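Local coordinates for protein D-mandelate dehydrogenase (Rhodotorula graminis, PDB 2W2L) that probably oxidises D-mandelate and reduces related 2-keto acids with a nicotinamide dinucleotide cofactor, as a member of the D-isomer specific 2-hydroxyacid dehydrogenase family, at residues 173-178 against 225-230. Residues are numbered along the deposited sequence; the frame is centred on the assembly and turned at random.
Sequences AIQKEI and SVSVPY. With NAD (nicotinamide-adenine-dinucleotide), chain K.
Q175 and S227 meet where the first turn of helix 173-186 lies against the end of strand 223-226 and the residue that follows it, a worked example of how a Rossmann fold holds a dinucleotide at the carboxyl edge of its parallel sheet. Among the apolar contacts, CB of Q175 rests 3.8 Å from CB of S227, and I178 covers S225 from one turn further on, its CD1 4.0 Å from S225 OG. The side chain of Q175, with CG anti to the backbone N (chi1 -170°) and then bent at chi2, runs toward S225, whose CB is directed toward the helix, and its amide end lies close to the hydroxyl and carbonyl of that serine. Shortening Q175 to an alanine would keep the CB contact with S227 but would probably open a gap beside S225 and deprive its hydroxyl and carbonyl of a polar neighbour.

A single water accepts from Q175 N at 2.8 Å and hydrogen-bonds S227 OG at 3.0 Å, and it gives a weak bond to O5D of the NAD, so the two segments and the cofactor share one solvent site.

At the helix N-terminus, A173 N bonds to O2A and I174 N to O1N, one on each phosphate, both weakly, where the helix dipole would be expected to favour negative charge. Beyond the strand, V228 CG1 lies 3.3 Å from C2A of the adenine, and P229 CG approaches N7A to 3.2 Å.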
ATOM      1  N   ALA D 173     -18.406   3.813  -7.658  1.00 12.40           N
ATOM      2  CA  ALA D 173     -17.650   4.876  -7.024  1.00 13.03           C
ATOM      3  C   ALA D 173     -16.322   4.503  -6.339  1.00 13.01           C
ATOM      4  O   ALA D 173     -15.344   5.206  -6.566  1.00 13.17           O
ATOM      5  CB  ALA D 173     -18.537   5.688  -6.082  1.00 13.31           C
ATOM      6  N   ILE D 174     -16.282   3.449  -5.507  1.00 12.42           N
ATOM      7  CA  ILE D 174     -15.043   3.061  -4.802  1.00 11.93           C
ATOM      8  C   ILE D 174     -14.078   2.446  -5.807  1.00 12.90           C
ATOM      9  O   ILE D 174     -12.866   2.654  -5.725  1.00 13.10           O
ATOM     10  CB  ILE D 174     -15.288   2.010  -3.695  1.00 11.96           C
ATOM     11  CG1 ILE D 174     -16.193   2.557  -2.600  1.00 12.92           C
ATOM     12  CG2 ILE D 174     -14.015   1.506  -3.074  1.00  8.41           C
ATOM     13  CD1 ILE D 174     -16.586   1.447  -1.597  1.00 12.57           C
ATOM     14  N   GLN D 175     -14.597   1.698  -6.784  1.00 13.50           N
ATOM     15  CA  GLN D 175     -13.688   1.144  -7.797  1.00 13.84           C
ATOM     16  C   GLN D 175     -13.136   2.251  -8.738  1.00 13.56           C
ATOM     17  O   GLN D 175     -12.059   2.127  -9.319  1.00 13.19           O
ATOM     18  CB  GLN D 175     -14.310  -0.020  -8.568  1.00 13.69           C
ATOM     19  CG  GLN D 175     -13.298  -0.771  -9.461  1.00 11.73           C
ATOM     20  CD  GLN D 175     -12.775  -2.005  -8.803  1.00 12.66           C
ATOM     21  OE1 GLN D 175     -13.422  -3.073  -8.827  1.00 12.63           O
ATOM     22  NE2 GLN D 175     -11.597  -1.891  -8.198  1.00 11.92           N
ATOM     23  N   LYS D 176     -13.849   3.356  -8.851  1.00 13.96           N
ATOM     24  CA  LYS D 176     -13.327   4.468  -9.672  1.00 14.06           C
ATOM     25  C   LYS D 176     -12.119   5.118  -9.000  1.00 14.26           C
ATOM     26  O   LYS D 176     -11.213   5.567  -9.672  1.00 14.78           O
ATOM     27  CB  LYS D 176     -14.395   5.479  -9.974  1.00 12.75           C
ATOM     28  CG  LYS D 176     -15.528   4.917 -10.805  1.00 15.64           C
ATOM     29  CD  LYS D 176     -16.095   6.021 -11.722  1.00 19.14           C
ATOM     30  CE  LYS D 176     -17.276   5.559 -12.555  1.00 18.33           C
ATOM     31  NZ  LYS D 176     -18.514   6.193 -12.029  1.00 21.85           N
ATOM     32  N   GLU D 177     -12.114   5.154  -7.673  1.00 14.26           N
ATOM     33  CA  GLU D 177     -11.008   5.713  -6.943  1.00 14.28           C
ATOM     34  C   GLU D 177      -9.868   4.727  -6.925  1.00 13.98           C
ATOM     35  O   GLU D 177      -8.734   5.125  -7.175  1.00 15.13           O
ATOM     36  CB  GLU D 177     -11.415   6.091  -5.515  1.00 14.88           C
ATOM     37  CG  GLU D 177     -12.012   7.499  -5.411  1.00 17.87           C
ATOM     38  CD  GLU D 177     -11.050   8.580  -5.947  1.00 20.42           C
ATOM     39  OE1 GLU D 177     -10.146   9.058  -5.204  1.00 22.42           O
ATOM     40  OE2 GLU D 177     -11.164   8.884  -7.140  1.00 18.90           O
ATOM     41  N   ILE D 178     -10.164   3.455  -6.635  1.00 12.42           N
ATOM     42  CA  ILE D 178      -9.186   2.395  -6.722  1.00 10.94           C
ATOM     43  C   ILE D 178      -8.413   2.448  -8.050  1.00 11.64           C
ATOM     44  O   ILE D 178      -7.154   2.469  -8.073  1.00 11.37           O
ATOM     45  CB  ILE D 178      -9.848   0.971  -6.553  1.00 11.37           C
ATOM     46  CG1 ILE D 178     -10.385   0.757  -5.142  1.00  8.93           C
ATOM     47  CG2 ILE D 178      -8.823  -0.132  -6.816  1.00  9.29           C
ATOM     48  CD1 ILE D 178     -11.364  -0.451  -4.972  1.00  8.86           C
ATOM     49  N   SER D 225      -9.705  -6.829  -9.007  1.00 11.18           N
ATOM     50  CA  SER D 225     -10.322  -6.093  -7.881  1.00 11.16           C
ATOM     51  C   SER D 225     -11.865  -6.232  -7.859  1.00 11.60           C
ATOM     52  O   SER D 225     -12.584  -5.680  -8.722  1.00 11.42           O
ATOM     53  CB  SER D 225      -9.926  -4.615  -7.919  1.00 10.99           C
ATOM     54  OG  SER D 225     -10.590  -3.853  -6.914  1.00 10.85           O
ATOM     55  N   VAL D 226     -12.367  -6.954  -6.870  1.00 11.39           N
ATOM     56  CA  VAL D 226     -13.798  -7.121  -6.726  1.00 12.55           C
ATOM     57  C   VAL D 226     -14.384  -5.965  -5.949  1.00 13.41           C
ATOM     58  O   VAL D 226     -14.034  -5.769  -4.795  1.00 14.96           O
ATOM     59  CB  VAL D 226     -14.108  -8.445  -5.981  1.00 12.73           C
ATOM     60  CG1 VAL D 226     -15.595  -8.655  -5.875  1.00 12.33           C
ATOM     61  CG2 VAL D 226     -13.519  -9.588  -6.727  1.00 11.25           C
ATOM     62  N   SER D 227     -15.271  -5.194  -6.554  1.00 14.53           N
ATOM     63  CA  SER D 227     -15.935  -4.102  -5.830  1.00 15.29           C
ATOM     64  C   SER D 227     -17.365  -4.028  -6.296  1.00 16.75           C
ATOM     65  O   SER D 227     -17.684  -3.182  -7.088  1.00 17.58           O
ATOM     66  CB  SER D 227     -15.235  -2.754  -6.064  1.00 14.95           C
ATOM     67  OG  SER D 227     -15.848  -1.671  -5.330  1.00 13.38           O
ATOM     68  N   VAL D 228     -18.227  -4.932  -5.826  1.00 18.60           N
ATOM     69  CA  VAL D 228     -19.639  -4.958  -6.256  1.00 19.29           C
ATOM     70  C   VAL D 228     -20.591  -4.888  -5.050  1.00 20.56           C
ATOM     71  O   VAL D 228     -20.221  -5.339  -3.952  1.00 19.97           O
ATOM     72  CB  VAL D 228     -20.014  -6.247  -7.052  1.00 19.32           C
ATOM     73  CG1 VAL D 228     -19.455  -6.221  -8.443  1.00 18.31           C
ATOM     74  CG2 VAL D 228     -19.657  -7.553  -6.260  1.00 18.30           C
ATOM     75  N   PRO D 229     -21.829  -4.362  -5.256  1.00 21.47           N
ATOM     76  CA  PRO D 229     -22.796  -4.472  -4.168  1.00 22.23           C
ATOM     77  C   PRO D 229     -23.047  -5.959  -3.918  1.00 23.23           C
ATOM     78  O   PRO D 229     -22.905  -6.797  -4.833  1.00 23.18           O
ATOM     79  CB  PRO D 229     -24.069  -3.817  -4.750  1.00 22.30           C
ATOM     80  CG  PRO D 229     -23.910  -3.867  -6.202  1.00 21.22           C
ATOM     81  CD  PRO D 229     -22.425  -3.697  -6.437  1.00 21.63           C
ATOM     82  N   TYR D 230     -23.406  -6.293  -2.691  1.00 24.00           N
ATOM     83  CA  TYR D 230     -23.646  -7.671  -2.361  1.00 24.63           C
ATOM     84  C   TYR D 230     -25.147  -7.934  -2.382  1.00 25.07           C
ATOM     85  O   TYR D 230     -25.915  -7.138  -1.850  1.00 25.91           O
ATOM     86  CB  TYR D 230     -23.052  -7.963  -0.998  1.00 24.62           C
ATOM     87  CG  TYR D 230     -23.297  -9.359  -0.550  1.00 25.27           C
ATOM     88  CD1 TYR D 230     -23.158 -10.422  -1.436  1.00 24.78           C
ATOM     89  CD2 TYR D 230     -23.660  -9.634   0.765  1.00 25.60           C
ATOM     90  CE1 TYR D 230     -23.393 -11.721  -1.023  1.00 26.45           C
ATOM     91  CE2 TYR D 230     -23.872 -10.943   1.188  1.00 25.00           C
ATOM     92  CZ  TYR D 230     -23.743 -11.969   0.287  1.00 26.30           C
ATOM     93  OH  TYR D 230     -23.970 -13.257   0.679  1.00 28.08           O
TER
HETATM   94  PA  NAD K1346     -21.504   2.084  -6.049  0.50 23.62           P
HETATM   95  O1A NAD K1346     -22.659   2.207  -5.126  0.50 22.88           O
HETATM   96  O2A NAD K1346     -21.630   3.170  -7.097  0.50 19.37           O
HETATM   97  O5B NAD K1346     -21.373   0.554  -6.553  0.50 23.71           O
HETATM   98  C5B NAD K1346     -22.261  -0.091  -7.445  0.50 25.84           C
HETATM   99  C4B NAD K1346     -21.545  -0.269  -8.793  0.50 27.10           C
HETATM  100  O4B NAD K1346     -21.365  -1.631  -9.151  0.50 27.00           O
HETATM  101  C3B NAD K1346     -22.313   0.402  -9.927  0.50 27.49           C
HETATM  102  O3B NAD K1346     -21.441   1.077 -10.804  0.50 26.14           O
HETATM  103  C2B NAD K1346     -22.942  -0.742 -10.674  0.50 27.59           C
HETATM  104  O2B NAD K1346     -22.971  -0.430 -12.048  0.50 30.29           O
HETATM  105  C1B NAD K1346     -22.089  -1.956 -10.323  0.50 27.81           C
HETATM  106  N9A NAD K1346     -22.961  -3.102  -9.994  0.50 29.58           N
HETATM  107  C8A NAD K1346     -24.215  -2.992  -9.417  0.50 29.43           C
HETATM  108  N7A NAD K1346     -24.732  -4.231  -9.257  0.50 29.61           N
HETATM  109  C5A NAD K1346     -23.824  -5.135  -9.710  0.50 28.55           C
HETATM  110  C6A NAD K1346     -23.879  -6.520  -9.773  0.50 27.52           C
HETATM  111  N6A NAD K1346     -25.058  -7.124  -9.587  0.50 27.02           N
HETATM  112  N1A NAD K1346     -22.808  -7.206 -10.316  0.50 28.26           N
HETATM  113  C2A NAD K1346     -21.697  -6.517 -10.785  0.50 28.80           C
HETATM  114  N3A NAD K1346     -21.655  -5.131 -10.720  0.50 28.82           N
HETATM  115  C4A NAD K1346     -22.706  -4.448 -10.188  0.50 29.03           C
HETATM  116  O3  NAD K1346     -20.093   2.110  -5.258  0.50 24.40           O
HETATM  117  PN  NAD K1346     -19.735   1.262  -3.906  0.50 27.06           P
HETATM  118  O1N NAD K1346     -18.646   2.082  -3.359  0.50 25.89           O
HETATM  119  O2N NAD K1346     -20.934   1.039  -3.046  0.50 26.75           O
HETATM  120  O5D NAD K1346     -19.129  -0.194  -4.285  0.50 25.83           O
HETATM  121  C5D NAD K1346     -19.824  -1.375  -3.926  0.50 26.19           C
HETATM  122  C4D NAD K1346     -19.099  -2.281  -2.929  0.50 26.80           C
HETATM  123  O4D NAD K1346     -18.208  -1.617  -2.028  0.50 28.33           O
HETATM  124  C3D NAD K1346     -20.149  -2.956  -2.057  0.50 28.88           C
HETATM  125  O3D NAD K1346     -20.033  -4.363  -2.008  0.50 28.56           O
HETATM  126  C2D NAD K1346     -19.840  -2.467  -0.668  0.50 30.62           C
HETATM  127  O2D NAD K1346     -20.305  -3.368   0.324  0.50 31.43           O
HETATM  128  C1D NAD K1346     -18.328  -2.256  -0.752  0.50 30.69           C
HETATM  129  N1N NAD K1346     -17.811  -1.560   0.466  0.50 31.31           N
HETATM  130  C2N NAD K1346     -16.740  -2.081   1.160  0.50 30.40           C
HETATM  131  C3N NAD K1346     -16.243  -1.442   2.318  0.50 30.02           C
HETATM  132  C7N NAD K1346     -15.121  -2.036   3.143  0.50 28.52           C
HETATM  133  O7N NAD K1346     -15.107  -1.736   4.530  0.50 27.43           O
HETATM  134  N7N NAD K1346     -14.187  -2.824   2.578  0.50 24.43           N
HETATM  135  C4N NAD K1346     -16.870  -0.285   2.786  0.50 30.01           C
HETATM  136  C5N NAD K1346     -17.965   0.230   2.096  0.50 30.91           C
HETATM  137  C6N NAD K1346     -18.428  -0.417   0.944  0.50 31.58           C
HETATM  138  O   HOH W   1     -17.150   0.494  -6.912  1.00  4.51           O